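Local coordinates for protein Protease/Reverse transcriptase/ribonuclease H (PDB 7KSF) that probably processes viral polyproteins with an aspartic protease and copies the viral RNA genome into DNA through its reverse transcriptase and RNase H activities, at residues Thr372-Ile377 / Tyr480-Phe485. The protein carries 1 engineered substitution. Numbering follows the deposited sequence.
Sequences TKLLNI and YLNYVF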
loop_
_atom_site.group_PDB
_atom_site.type_symbol
_atom_site.label_atom_id
_atom_site.label_comp_id
_atom_site.label_asym_id
_atom_site.label_seq_id
_atom_site.Cartn_x
_atom_site.Cartn_y
_atom_site.Cartn_z
ATOM N N THR A 372 11.048 19.390 1.096
ATOM C CA THR A 372 10.392 20.506 0.426
ATOM C C THR A 372 10.856 20.631 -1.021
ATOM O O THR A 372 10.039 20.667 -1.947
ATOM C CB THR A 372 10.661 21.801 1.196
ATOM O OG1 THR A 372 9.808 21.866 2.349
ATOM C CG2 THR A 372 10.422 23.023 0.316
ATOM N N LYS A 373 12.171 20.668 -1.229
ATOM C CA LYS A 373 12.738 21.035 -2.520
ATOM C C LYS A 373 12.239 20.130 -3.641
ATOM O O LYS A 373 11.985 18.939 -3.447
ATOM C CB LYS A 373 14.266 20.978 -2.463
ATOM C CG LYS A 373 14.815 19.603 -2.114
ATOM C CD LYS A 373 16.329 19.616 -2.035
ATOM C CE LYS A 373 16.864 18.265 -1.598
ATOM N NZ LYS A 373 18.342 18.281 -1.439
ATOM N N LEU A 374 12.091 20.719 -4.824
ATOM C CA LEU A 374 11.785 19.944 -6.010
ATOM C C LEU A 374 12.975 19.068 -6.380
ATOM O O LEU A 374 14.115 19.311 -5.974
ATOM C CB LEU A 374 11.431 20.861 -7.178
ATOM C CG LEU A 374 10.290 21.839 -6.916
ATOM C CD1 LEU A 374 10.107 22.752 -8.109
ATOM C CD2 LEU A 374 9.007 21.083 -6.609
ATOM N N LEU A 375 12.699 18.040 -7.169
ATOM C CA LEU A 375 13.717 17.093 -7.584
ATOM C C LEU A 375 14.072 17.324 -9.048
ATOM O O LEU A 375 13.367 18.018 -9.785
ATOM C CB LEU A 375 13.242 15.653 -7.356
ATOM C CG LEU A 375 12.767 15.339 -5.931
ATOM C CD1 LEU A 375 12.316 13.887 -5.809
ATOM C CD2 LEU A 375 13.849 15.657 -4.909
ATOM N N ASN A 376 15.194 16.738 -9.455
ATOM C CA ASN A 376 15.675 16.908 -10.813
ATOM C C ASN A 376 14.784 16.151 -11.796
ATOM O O ASN A 376 13.992 15.280 -11.425
ATOM C CB ASN A 376 17.126 16.442 -10.923
ATOM C CG ASN A 376 18.059 17.248 -10.044
ATOM O OD1 ASN A 376 18.213 16.964 -8.856
ATOM N ND2 ASN A 376 18.683 18.267 -10.621
ATOM N N ILE A 377 14.916 16.505 -13.071
ATOM C CA ILE A 377 14.115 15.931 -14.141
ATOM C C ILE A 377 15.052 15.346 -15.185
ATOM O O ILE A 377 16.051 15.973 -15.554
ATOM C CB ILE A 377 13.175 16.978 -14.775
ATOM C CG1 ILE A 377 12.249 17.571 -13.711
ATOM C CG2 ILE A 377 12.370 16.365 -15.907
ATOM C CD1 ILE A 377 11.245 18.553 -14.266
ATOM N N TYR A 480 7.673 24.903 -2.349
ATOM C CA TYR A 480 7.212 23.889 -3.281
ATOM C C TYR A 480 7.237 22.520 -2.608
ATOM O O TYR A 480 7.929 22.306 -1.610
ATOM C CB TYR A 480 8.081 23.878 -4.539
ATOM C CG TYR A 480 8.255 25.237 -5.179
ATOM C CD1 TYR A 480 9.344 26.044 -4.861
ATOM C CD2 TYR A 480 7.334 25.715 -6.099
ATOM C CE1 TYR A 480 9.505 27.288 -5.445
ATOM C CE2 TYR A 480 7.489 26.953 -6.688
ATOM C CZ TYR A 480 8.576 27.735 -6.358
ATOM O OH TYR A 480 8.733 28.974 -6.942
ATOM N N LEU A 481 6.463 21.591 -3.161
ATOM C CA LEU A 481 6.436 20.231 -2.643
ATOM C C LEU A 481 6.270 19.256 -3.794
ATOM O O LEU A 481 5.341 19.385 -4.594
ATOM C CB LEU A 481 5.313 20.048 -1.616
ATOM C CG LEU A 481 5.417 18.772 -0.780
ATOM C CD1 LEU A 481 6.754 18.716 -0.054
ATOM C CD2 LEU A 481 4.266 18.688 0.205
ATOM N N ASN A 482 7.172 18.279 -3.866
ATOM C CA ASN A 482 7.191 17.279 -4.926
ATOM C C ASN A 482 7.119 15.901 -4.284
ATOM O O ASN A 482 8.036 15.509 -3.553
ATOM C CB ASN A 482 8.456 17.422 -5.777
ATOM C CG ASN A 482 8.370 16.669 -7.086
ATOM O OD1 ASN A 482 7.732 15.621 -7.174
ATOM N ND2 ASN A 482 9.017 17.199 -8.116
ATOM N N TYR A 483 6.043 15.167 -4.557
ATOM C CA TYR A 483 5.772 13.892 -3.906
ATOM C C TYR A 483 6.232 12.725 -4.774
ATOM O O TYR A 483 6.053 12.739 -5.997
ATOM C CB TYR A 483 4.282 13.745 -3.590
ATOM C CG TYR A 483 3.904 12.378 -3.061
ATOM C CD1 TYR A 483 4.462 11.888 -1.888
ATOM C CD2 TYR A 483 2.984 11.581 -3.735
ATOM C CE1 TYR A 483 4.124 10.642 -1.405
ATOM C CE2 TYR A 483 2.638 10.333 -3.253
ATOM C CZ TYR A 483 3.210 9.868 -2.090
ATOM O OH TYR A 483 2.869 8.627 -1.604
ATOM N N VAL A 484 6.806 11.710 -4.129
ATOM C CA VAL A 484 7.330 10.530 -4.812
ATOM C C VAL A 484 6.211 9.509 -4.970
ATOM O O VAL A 484 5.581 9.108 -3.985
ATOM C CB VAL A 484 8.510 9.926 -4.037
ATOM C CG1 VAL A 484 8.986 8.649 -4.719
ATOM C CG2 VAL A 484 9.644 10.935 -3.914
ATOM N N PHE A 485 5.975 9.075 -6.205
ATOM C CA PHE A 485 4.949 8.079 -6.484
ATOM C C PHE A 485 5.445 6.687 -6.129
ATOM O O PHE A 485 6.556 6.297 -6.509
ATOM C CB PHE A 485 4.547 8.117 -7.957
ATOM C CG PHE A 485 3.507 9.145 -8.278
ATOM C CD1 PHE A 485 2.941 9.917 -7.279
ATOM C CD2 PHE A 485 3.082 9.328 -9.582
ATOM C CE1 PHE A 485 1.981 10.861 -7.576
ATOM C CE2 PHE A 485 2.122 10.269 -9.886
ATOM C CZ PHE A 485 1.569 11.036 -8.884
#
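T372 holds OG1 in a hydrogen bond to NZ of K508, on helix 494-513, and turns its methyl CG2 toward the backbone carbonyl O of Y480. Y480 belongs to strand 477-484, an edge strand of the five-stranded RNase H-like sheet, strand order 3-2-1-4-5, as in the connection region of retroviral reverse transcriptases. With OG1 beside the backbone N (chi1 -78°), CG2 of T372 is left anti to that N and is the branch nearer Y480. L481 completes this end through CD1, 4.1 Å from T372 CA. Segment 372-377 crosses this border without extending the sheet: residues 372-375 and 480-484 run 62° apart end to end, and no hydrogen bond joins the segments. On its inner side the strand is paired with 464-471, where L481 bonds through its backbone to V467.

The apolar centre is L374. Its CG stands anti to the carbonyl carbon (chi1 -56°), which brings CD2 between the CB atoms of two strand residues, 3.6 Å from Y480 CB and 3.8 Å from N482 CB. The L374 and N482 side chains meet at roughly a right angle, while CD1 of L374 approaches the Y480 ring obliquely. That ring leads away from the segment to meet F395, and L439 of helix 426-440 touches both L374 and Y480. Farther along, the packing thins to a single methyl pair, L375 CD1 and V484 CG2, 4.4 Å apart.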